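Local atomic coordinates of osmotically inducible lipoprotein OsmE (Pseudomonas aeruginosa PAO1, PDB entry 4DM5), a protein that is of unknown function but probably acts at the cell envelope as a BamE-like membrane lipoprotein, perhaps in the response to osmotic stress. Residues T14-L20 against L58-Q63; V24-Q30 against F71-V77; Q44-K49 against D89-R93. All coordinates share one frame; numbering follows the deposited sequence. Where two conformers were deposited one is given.

Interaction 1 of 3, residues T14-L20 against L58-Q63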
loop_
_atom_site.group_PDB
_atom_site.type_symbol
_atom_site.label_atom_id
_atom_site.label_comp_id
_atom_site.label_asym_id
_atom_site.label_seq_id
_atom_site.Cartn_x
_atom_site.Cartn_y
_atom_site.Cartn_z
ATOM N N THR A 14 -0.886 3.286 -16.490
ATOM C CA THR A 14 -2.130 4.005 -16.112
ATOM C C THR A 14 -1.962 4.701 -14.744
ATOM O O THR A 14 -2.486 5.815 -14.546
ATOM C CB THR A 14 -3.250 3.006 -16.041
ATOM O OG1 THR A 14 -3.327 2.379 -17.368
ATOM C CG2 THR A 14 -4.632 3.677 -15.736
ATOM N N PHE A 15 -1.217 4.041 -13.857
ATOM C CA PHE A 15 -1.173 4.503 -12.487
ATOM C C PHE A 15 0.101 5.219 -12.122
ATOM O O PHE A 15 0.309 5.513 -10.913
ATOM C CB PHE A 15 -1.430 3.273 -11.584
ATOM C CG PHE A 15 -2.783 2.702 -11.805
ATOM C CD1 PHE A 15 -3.904 3.335 -11.306
ATOM C CD2 PHE A 15 -2.980 1.537 -12.584
ATOM C CE1 PHE A 15 -5.171 2.917 -11.552
ATOM C CE2 PHE A 15 -4.298 1.065 -12.818
ATOM C CZ PHE A 15 -5.370 1.756 -12.253
ATOM N N ARG A 16 1.022 5.360 -13.046
ATOM C CA ARG A 16 2.379 5.803 -12.654
ATOM C C ARG A 16 2.457 7.183 -11.987
ATOM O O ARG A 16 3.417 7.445 -11.244
ATOM C CB ARG A 16 3.396 5.676 -13.785
ATOM C CG ARG A 16 3.111 6.680 -14.905
ATOM C CD ARG A 16 4.228 6.799 -15.966
ATOM N NE ARG A 16 5.512 7.272 -15.352
ATOM C CZ ARG A 16 6.059 8.483 -15.470
ATOM N NH1 ARG A 16 5.483 9.403 -16.246
ATOM N NH2 ARG A 16 7.223 8.767 -14.853
ATOM N N ASN A 17 1.463 8.036 -12.216
ATOM C CA ASN A 17 1.464 9.359 -11.639
ATOM C C ASN A 17 0.620 9.449 -10.368
ATOM O O ASN A 17 0.489 10.535 -9.809
ATOM C CB ASN A 17 1.021 10.386 -12.714
ATOM C CG ASN A 17 2.070 10.600 -13.746
ATOM O OD1 ASN A 17 3.243 10.812 -13.421
ATOM N ND2 ASN A 17 1.669 10.481 -14.980
ATOM N N GLU A 18 0.032 8.318 -9.970
ATOM C CA GLU A 18 -0.728 8.330 -8.658
ATOM C C GLU A 18 0.282 8.597 -7.543
ATOM O O GLU A 18 1.293 7.965 -7.488
ATOM C CB GLU A 18 -1.341 7.005 -8.400
ATOM C CG GLU A 18 -2.552 6.750 -9.199
ATOM C CD GLU A 18 -3.671 7.730 -8.779
ATOM O OE1 GLU A 18 -3.993 7.932 -7.559
ATOM O OE2 GLU A 18 -4.236 8.332 -9.670
ATOM N N PRO A 19 -0.041 9.538 -6.622
ATOM C CA PRO A 19 0.893 9.826 -5.531
ATOM C C PRO A 19 1.345 8.602 -4.712
ATOM O O PRO A 19 2.556 8.506 -4.383
ATOM C CB PRO A 19 0.140 10.818 -4.603
ATOM C CG PRO A 19 -0.762 11.493 -5.599
ATOM C CD PRO A 19 -1.202 10.431 -6.633
ATOM N N LEU A 20 0.417 7.650 -4.452
ATOM C CA LEU A 20 0.831 6.469 -3.746
ATOM C C LEU A 20 1.897 5.638 -4.444
ATOM O O LEU A 20 2.712 4.922 -3.819
ATOM C CB LEU A 20 -0.343 5.564 -3.464
ATOM C CG LEU A 20 -1.137 6.174 -2.274
ATOM C CD1 LEU A 20 -2.534 5.503 -2.330
ATOM C CD2 LEU A 20 -0.468 6.000 -0.853
ATOM N N LEU A 58 -7.020 2.635 -5.913
ATOM C CA LEU A 58 -6.645 3.719 -6.838
ATOM C C LEU A 58 -7.744 3.850 -7.859
ATOM O O LEU A 58 -8.339 2.785 -8.284
ATOM C CB LEU A 58 -5.354 3.337 -7.545
ATOM C CG LEU A 58 -4.109 3.006 -6.698
ATOM C CD1 LEU A 58 -2.974 2.545 -7.596
ATOM C CD2 LEU A 58 -3.767 4.151 -5.762
ATOM N N ASN A 59 -8.042 5.090 -8.228
ATOM C CA ASN A 59 -9.128 5.315 -9.196
ATOM C C ASN A 59 -8.582 6.301 -10.214
ATOM O O ASN A 59 -8.364 7.504 -9.909
ATOM C CB ASN A 59 -10.340 5.888 -8.437
ATOM C CG ASN A 59 -11.589 5.912 -9.271
ATOM O OD1 ASN A 59 -11.616 5.484 -10.421
ATOM N ND2 ASN A 59 -12.656 6.385 -8.663
ATOM N N LYS A 60 -8.386 5.837 -11.437
ATOM C CA LYS A 60 -7.778 6.692 -12.432
ATOM C C LYS A 60 -8.375 6.302 -13.765
ATOM O O LYS A 60 -8.324 5.131 -14.164
ATOM C CB LYS A 60 -6.252 6.490 -12.491
ATOM C CG LYS A 60 -5.577 7.389 -13.544
ATOM C CD LYS A 60 -5.755 8.877 -13.292
ATOM C CE LYS A 60 -4.857 9.634 -14.264
ATOM N NZ LYS A 60 -5.072 11.076 -14.026
ATOM N N ASP A 61 -8.970 7.301 -14.443
ATOM C CA ASP A 61 -9.400 7.078 -15.852
ATOM C C ASP A 61 -10.417 5.912 -15.939
ATOM O O ASP A 61 -10.356 5.120 -16.967
ATOM C CB ASP A 61 -8.223 6.789 -16.741
ATOM C CG ASP A 61 -7.264 8.044 -16.920
ATOM O OD1 ASP A 61 -7.737 9.155 -16.558
ATOM O OD2 ASP A 61 -6.181 7.841 -17.449
ATOM N N GLY A 62 -11.316 5.892 -14.981
ATOM C CA GLY A 62 -12.373 4.888 -14.914
ATOM C C GLY A 62 -11.969 3.483 -14.536
ATOM O O GLY A 62 -12.741 2.531 -14.709
ATOM N N GLN A 63 -10.751 3.338 -14.018
ATOM C CA GLN A 63 -10.237 2.019 -13.679
ATOM C C GLN A 63 -9.950 2.063 -12.209
ATOM O O GLN A 63 -9.371 3.035 -11.732
ATOM C CB GLN A 63 -8.975 1.781 -14.445
ATOM C CG GLN A 63 -9.219 1.955 -15.912
ATOM C CD GLN A 63 -8.337 1.060 -16.639
ATOM O OE1 GLN A 63 -7.560 1.503 -17.451
ATOM N NE2 GLN A 63 -8.469 -0.243 -16.366
HETATM O O HOH W 1 -3.424 7.314 -16.762
HETATM O O HOH W 2 -5.219 0.410 -17.321
HETATM O O HOH W 3 -6.626 7.238 -6.852
HETATM O O HOH W 4 -6.611 9.628 -9.681
#

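Interaction 2 of 3, residues V24-Q30 against F71-V77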
loop_
_atom_site.group_PDB
_atom_site.type_symbol
_atom_site.label_atom_id
_atom_site.label_comp_id
_atom_site.label_asym_id
_atom_site.label_seq_id
_atom_site.Cartn_x
_atom_site.Cartn_y
_atom_site.Cartn_z
ATOM N N VAL A 24 5.632 7.462 -2.743
ATOM C CA VAL A 24 5.894 6.734 -1.485
ATOM C C VAL A 24 7.212 6.020 -1.573
ATOM O O VAL A 24 7.409 5.236 -2.542
ATOM C CB VAL A 24 4.754 5.770 -1.144
ATOM C CG1 VAL A 24 5.102 4.778 0.001
ATOM C CG2 VAL A 24 3.504 6.539 -0.805
ATOM N N GLU A 25 8.108 6.175 -0.616
ATOM C CA GLU A 25 9.440 5.609 -0.675
ATOM C C GLU A 25 9.695 4.685 0.530
ATOM O O GLU A 25 9.130 4.863 1.617
ATOM C CB GLU A 25 10.600 6.703 -0.543
ATOM C CG GLU A 25 10.960 7.382 -1.881
ATOM C CD GLU A 25 11.792 6.510 -2.885
ATOM O OE1 GLU A 25 12.625 5.591 -2.543
ATOM O OE2 GLU A 25 11.554 6.725 -4.132
ATOM N N LYS A 26 10.581 3.656 0.407
ATOM C CA LYS A 26 11.050 2.861 1.505
ATOM C C LYS A 26 11.582 3.758 2.645
ATOM O O LYS A 26 12.268 4.726 2.358
ATOM C CB LYS A 26 12.155 1.919 0.955
ATOM C CG LYS A 26 12.652 0.950 1.983
ATOM C CD LYS A 26 13.669 -0.049 1.331
ATOM C CE LYS A 26 13.994 -1.260 2.199
ATOM N NZ LYS A 26 12.918 -1.635 3.160
ATOM N N GLY A 27 11.237 3.466 3.868
ATOM C CA GLY A 27 11.739 4.167 5.009
ATOM C C GLY A 27 10.831 5.296 5.474
ATOM O O GLY A 27 11.148 5.884 6.513
HETATM N N MSE A 28 9.796 5.612 4.662
HETATM C CA MSE A 28 8.868 6.766 4.928
HETATM C C MSE A 28 8.022 6.437 6.158
HETATM O O MSE A 28 7.590 5.303 6.392
HETATM C CB MSE A 28 8.002 7.007 3.683
HETATM C CG MSE A 28 6.962 8.156 3.748
HETATM SE SE MSE A 28 6.197 8.557 1.947
HETATM C CE MSE A 28 7.713 9.622 1.321
ATOM N N SER A 29 7.722 7.449 6.958
ATOM C CA SER A 29 6.875 7.347 8.106
ATOM C C SER A 29 5.401 7.263 7.747
ATOM O O SER A 29 4.988 7.574 6.644
ATOM C CB SER A 29 7.017 8.593 9.030
ATOM O OG SER A 29 6.491 9.693 8.380
ATOM N N GLN A 30 4.667 6.674 8.690
ATOM C CA GLN A 30 3.224 6.599 8.529
ATOM C C GLN A 30 2.548 7.915 8.271
ATOM O O GLN A 30 1.669 8.100 7.382
ATOM C CB GLN A 30 2.631 5.917 9.781
ATOM C CG GLN A 30 2.905 4.391 9.832
ATOM C CD GLN A 30 2.646 3.764 11.196
ATOM O OE1 GLN A 30 3.305 4.045 12.191
ATOM N NE2 GLN A 30 1.654 2.905 11.236
ATOM N N PHE A 71 4.227 -1.252 6.437
ATOM C CA PHE A 71 5.195 -0.662 7.283
ATOM C C PHE A 71 5.807 -1.728 8.179
ATOM O O PHE A 71 5.088 -2.680 8.579
ATOM C CB PHE A 71 4.564 0.372 8.246
ATOM C CG PHE A 71 3.886 1.486 7.517
ATOM C CD1 PHE A 71 4.570 2.669 7.169
ATOM C CD2 PHE A 71 2.529 1.321 7.072
ATOM C CE1 PHE A 71 3.927 3.648 6.452
ATOM C CE2 PHE A 71 1.914 2.314 6.314
ATOM C CZ PHE A 71 2.579 3.485 6.034
ATOM N N ASP A 72 7.135 -1.632 8.413
ATOM C CA ASP A 72 7.768 -2.591 9.314
ATOM C C ASP A 72 7.436 -2.326 10.795
ATOM O O ASP A 72 6.664 -1.428 11.143
ATOM C CB ASP A 72 9.301 -2.638 9.019
ATOM C CG ASP A 72 10.017 -1.328 9.408
ATOM O OD1 ASP A 72 9.485 -0.503 10.190
ATOM O OD2 ASP A 72 11.114 -0.995 8.838
ATOM N N GLY A 73 8.046 -3.085 11.701
ATOM C CA GLY A 73 7.726 -2.910 13.144
ATOM C C GLY A 73 8.166 -1.574 13.711
ATOM O O GLY A 73 7.646 -1.172 14.755
ATOM N N SER A 74 9.037 -0.885 13.012
ATOM C CA SER A 74 9.507 0.437 13.448
ATOM C C SER A 74 8.576 1.527 12.958
ATOM O O SER A 74 8.818 2.690 13.221
ATOM C CB SER A 74 10.943 0.788 13.034
ATOM O OG SER A 74 10.964 1.088 11.670
ATOM N N GLY A 75 7.577 1.181 12.101
ATOM C CA GLY A 75 6.727 2.204 11.592
ATOM C C GLY A 75 7.129 2.753 10.215
ATOM O O GLY A 75 6.640 3.840 9.849
ATOM N N LYS A 76 8.099 2.114 9.561
ATOM C CA LYS A 76 8.643 2.749 8.322
ATOM C C LYS A 76 8.242 1.922 7.103
ATOM O O LYS A 76 8.179 0.676 7.195
ATOM C CB LYS A 76 10.158 2.795 8.407
ATOM C CG LYS A 76 10.670 3.689 9.548
ATOM C CD LYS A 76 12.190 3.743 9.506
ATOM C CE LYS A 76 12.697 4.727 10.576
ATOM N NZ LYS A 76 12.639 3.939 11.824
ATOM N N VAL A 77 7.982 2.555 5.986
ATOM C CA VAL A 77 7.525 1.771 4.812
ATOM C C VAL A 77 8.556 0.713 4.464
ATOM O O VAL A 77 9.750 0.971 4.353
ATOM C CB VAL A 77 7.400 2.738 3.600
ATOM C CG1 VAL A 77 7.149 1.898 2.306
ATOM C CG2 VAL A 77 6.259 3.688 3.806
HETATM O O HOH W 5 11.848 -0.028 5.938
HETATM O O HOH W 6 5.863 5.912 11.251
#

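Interaction 3 of 3, residues Q44-K49 against D89-R93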
loop_
_atom_site.group_PDB
_atom_site.type_symbol
_atom_site.label_atom_id
_atom_site.label_comp_id
_atom_site.label_asym_id
_atom_site.label_seq_id
_atom_site.Cartn_x
_atom_site.Cartn_y
_atom_site.Cartn_z
ATOM N N GLN A 44 -4.736 -2.072 8.966
ATOM C CA GLN A 44 -4.727 -3.283 9.815
ATOM C C GLN A 44 -3.329 -3.649 10.227
ATOM O O GLN A 44 -2.281 -3.204 9.685
ATOM C CB GLN A 44 -5.388 -4.438 9.095
ATOM C CG GLN A 44 -4.606 -4.855 7.832
ATOM C CD GLN A 44 -5.362 -5.811 6.887
ATOM O OE1 GLN A 44 -4.861 -6.879 6.596
ATOM N NE2 GLN A 44 -6.521 -5.399 6.354
ATOM N N LYS A 45 -3.280 -4.461 11.291
ATOM C CA LYS A 45 -2.064 -5.001 11.706
ATOM C C LYS A 45 -1.673 -6.062 10.692
ATOM O O LYS A 45 -2.538 -6.758 10.140
ATOM C CB LYS A 45 -2.371 -5.701 13.089
ATOM C CG LYS A 45 -1.221 -6.581 13.505
ATOM C CD LYS A 45 -0.148 -5.762 14.177
ATOM C CE LYS A 45 1.107 -6.593 14.342
ATOM N NZ LYS A 45 1.714 -7.064 13.076
ATOM N N ARG A 46 -0.370 -6.206 10.379
ATOM C CA ARG A 46 0.107 -7.250 9.457
ATOM C C ARG A 46 -0.068 -8.594 10.123
ATOM O O ARG A 46 0.331 -8.754 11.273
ATOM C CB ARG A 46 1.547 -7.091 8.904
ATOM C CG ARG A 46 1.769 -5.827 8.145
ATOM C CD ARG A 46 3.274 -5.687 8.012
ATOM N NE ARG A 46 3.885 -6.418 6.883
ATOM C CZ ARG A 46 5.065 -6.042 6.405
ATOM N NH1 ARG A 46 5.572 -5.009 6.937
ATOM N NH2 ARG A 46 5.646 -6.644 5.382
ATOM N N LEU A 47 -0.651 -9.529 9.396
ATOM C CA LEU A 47 -0.894 -10.822 10.011
ATOM C C LEU A 47 0.354 -11.567 10.373
ATOM O O LEU A 47 0.416 -12.130 11.470
ATOM C CB LEU A 47 -1.773 -11.656 9.049
ATOM C CG LEU A 47 -2.297 -12.964 9.623
ATOM C CD1 LEU A 47 -3.393 -12.690 10.684
ATOM C CD2 LEU A 47 -2.849 -13.814 8.471
HETATM N N MSE A 48 1.337 -11.595 9.479
HETATM C CA MSE A 48 2.508 -12.472 9.605
HETATM C C MSE A 48 3.823 -11.842 10.015
HETATM O O MSE A 48 4.734 -12.561 10.334
HETATM C CB MSE A 48 2.801 -13.212 8.314
HETATM C CG MSE A 48 1.500 -13.894 7.840
HETATM SE SE MSE A 48 0.876 -15.419 8.970
HETATM C CE MSE A 48 2.695 -16.125 8.755
ATOM N N LYS A 49 3.933 -10.509 9.958
ATOM C CA LYS A 49 5.218 -9.750 10.235
ATOM C C LYS A 49 4.919 -8.644 11.227
ATOM O O LYS A 49 3.781 -8.199 11.322
ATOM C CB LYS A 49 5.790 -9.138 8.970
ATOM C CG LYS A 49 6.284 -10.170 8.018
ATOM C CD LYS A 49 7.070 -9.656 6.852
ATOM C CE LYS A 49 7.317 -10.874 5.972
ATOM N NZ LYS A 49 7.773 -10.546 4.586
ATOM N N ASP A 89 -1.664 -10.398 3.237
ATOM C CA ASP A 89 -1.622 -11.358 4.420
ATOM C C ASP A 89 -1.709 -12.763 3.884
ATOM O O ASP A 89 -0.935 -13.647 4.377
ATOM C CB ASP A 89 -2.785 -11.080 5.295
ATOM C CG ASP A 89 -2.549 -9.942 6.268
ATOM O OD1 ASP A 89 -1.390 -9.418 6.583
ATOM O OD2 ASP A 89 -3.615 -9.492 6.725
ATOM N N ARG A 90 -2.598 -12.931 2.903
ATOM C CA ARG A 90 -2.784 -14.303 2.226
ATOM C C ARG A 90 -1.421 -14.792 1.648
ATOM O O ARG A 90 -0.911 -15.908 1.944
ATOM C CB ARG A 90 -4.050 -14.275 1.280
ATOM C CG ARG A 90 -4.380 -15.393 0.320
ATOM C CD ARG A 90 -5.467 -16.237 0.956
ATOM N NE ARG A 90 -4.745 -17.292 1.626
ATOM C CZ ARG A 90 -5.213 -18.138 2.550
ATOM N NH1 ARG A 90 -4.384 -19.076 3.000
ATOM N NH2 ARG A 90 -6.464 -18.046 3.041
ATOM N N HIS A 91 -0.720 -13.908 0.929
ATOM C CA HIS A 91 0.618 -14.182 0.472
ATOM C C HIS A 91 1.714 -14.401 1.496
ATOM O O HIS A 91 2.542 -15.307 1.318
ATOM C CB HIS A 91 1.086 -13.106 -0.542
ATOM C CG HIS A 91 2.413 -13.454 -1.164
ATOM N ND1 HIS A 91 3.569 -12.848 -0.799
ATOM C CD2 HIS A 91 2.757 -14.452 -2.084
ATOM C CE1 HIS A 91 4.604 -13.407 -1.465
ATOM N NE2 HIS A 91 4.104 -14.385 -2.265
ATOM N N GLU A 92 1.818 -13.590 2.540
ATOM C CA GLU A 92 2.891 -13.798 3.515
ATOM C C GLU A 92 2.635 -15.118 4.304
ATOM O O GLU A 92 3.617 -15.733 4.777
ATOM C CB GLU A 92 3.153 -12.572 4.422
ATOM C CG GLU A 92 3.738 -11.386 3.613
ATOM C CD GLU A 92 3.991 -10.067 4.382
ATOM O OE1 GLU A 92 3.668 -10.000 5.587
ATOM O OE2 GLU A 92 4.502 -9.047 3.783
ATOM N N ARG A 93 1.371 -15.547 4.426
ATOM C CA ARG A 93 1.047 -16.767 5.198
ATOM C C ARG A 93 1.472 -17.999 4.438
ATOM O O ARG A 93 1.994 -18.960 5.028
ATOM C CB ARG A 93 -0.447 -16.873 5.542
ATOM C CG ARG A 93 -0.865 -18.298 5.983
ATOM C CD ARG A 93 -0.196 -18.674 7.290
ATOM N NE ARG A 93 0.124 -20.096 7.340
ATOM C CZ ARG A 93 1.335 -20.583 7.564
ATOM N NH1 ARG A 93 2.354 -19.768 7.806
ATOM N NH2 ARG A 93 1.522 -21.890 7.579
HETATM O O HOH W 7 1.156 -10.465 6.741
#

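Interaction 1 of 3, residues T14-L20 against L58-Q63
Phe15 and Leu58 form the apolar middle of this contact, their side chains meeting at a slant. The ring corner CD1 of Phe15 lies 3.9 Å from CD1 of Leu58, while the neighbouring corner CE1 rests 3.8 Å from CB of Lys60, whose side chain runs past the ring in the opposite sense. The carbonyl oxygen of Gln63 sits at the ring's edge near its plane, and CG2 of Thr14, from the same segment, lies over the centre of one face. With CG anti to its own carbonyl carbon (chi1 -63°), Phe15 brings its ring atoms CD1 and CE1 against CB of Leu58 and of Lys60. The other branch of Leu58 reaches helix 19-22: its CD2 is 3.9 Å from CD1 of Leu20. Phe67 of strand 63-71 touches both leucines, and Phe82 adds to the packing around Phe15 and Leu58.

Glu18 closes the polar side. Its chain bends at chi2 (-66°) and passes antiparallel to Leu58, leaving OE2 3.9 Å from CB of Lys60. The carboxylate reaches the strand backbone through two waters, one joining OE1 to N of Asn59 and the other OE2 to O of Asn59. The ammonium group of Lys60 is not in contact with it, NZ lying 5.2 Å from OE2 of Glu18, so any attraction is probably modest. At the far end, waters link O of Thr14 to OD2 of Asp61, and OG1 of Thr14 to OE1 of Gln63. No direct hydrogen bond crosses the contact.

Lys60 and Gln63 exchange backbone bonds N to O, both 3.0 Å. The arrangement is that of a beta hairpin with a two-residue type I' turn (Asp61-Gly62) joining strands 52-60 and 63-71, packed by its end against the N-terminal helical region of a BamE-type domain.

Interaction 2 of 3, residues V24-Q30 against F71-V77
Val77 is gripped by two backbone bonds: Gly27 N donates to its O (2.9 Å), and its own N donates to Met28 O (2.8 Å). Its CG2 packs 3.8 Å from CB of Met28, a selenomethionine, and also faces CG1 of Val24. Further along, CG of Gln30 sits over one face of the Phe71 ring, 3.6 Å from the centroid and 15° off the normal, a CH-pi contact. The Gln30 side chain stays extended beyond CG (chi2 166°), carrying its amide past the ring toward Gly75.

In this BamE-type domain the contact joins the link between helices 19-22 and 30-37 to the turn between antiparallel strands 63-71 and 77-81. Val33 of helix 30-37 touches Met28, Phe71 and Val77.

Waters bridge the margins: one donates to Val77 O and Asp72 OD2, another accepts from Gln30 N and donates to Gly75 O. Behind them, Asp72 OD1 shapes the strand turn, accepting from Ser74 OG at 2.6 Å, from Ser74 N in an Asx turn, and from Lys76 N. On the partner segment, Ser29 OG caps helix 30-37 by bonding to Glu32 N.

Interaction 3 of 3, residues Q44-K49 against D89-R93
The backbone leaving strand 42-45 turns alongside helix 85-94, bringing CA of Leu47 to 5.7 Å from CA of Asp89 and CA of Met48 to 6.2 Å from CA of Glu92. This joins an edge strand of the four-stranded antiparallel sheet to the C-terminal helix, which is tied to the neighbouring strand 52-60 by the disulfide between Cys53 and Cys85.

Asp89 takes the backbone N-H of Leu47 on OD1 at 2.9 Å; the bond is nearly straight, though the donor stands well above the carboxylate plane. One turn on, Glu92 is the hub of a salt-bridge network. Its OE2 receives NH2 of Arg46 at 3.1 Å on the syn lone pair, within the guanidinium plane, although the two flat groups are turned 38° apart. Lys49 crosses Glu92 at about a right angle, its extended chain running past OE1 toward a long ion pair, NZ to OE2 3.7 Å. NH1 of Arg46 has further partners, O of Phe71 and the carboxylate of Asp78, which probably help to fix the rotation of the group.

The selenomethionine Met48 bends at chi2 and chi3, and its CB lies 4.0 Å from CB of Glu92. A single water ties the two acids together, accepting from N of Met48 and donating to OD1 of Asp89 and OE1 of Glu92, 2.8 Å from each.

The three contacts are spread along one small domain. Interactions 1 and 3 lie on opposite sides of the chain's centre, their centres 25 Å and their nearest atoms about 13 Å apart, yet both reach the same sheet through neighbouring strands 52-60 and 42-45. Interaction 2 touches both: O of Pro19 packs 4.2 Å from CG2 of Val24, and the hydrogen bond from NH1 of Arg46 to O of Phe71, 2.9 Å long, couples the strand turn to the salt-bridge network of interaction 3. Along the chain the segments of all three interleave. A glycerol, probably from crystallisation, lies about 5 Å from the Met28 side chain in interaction 2.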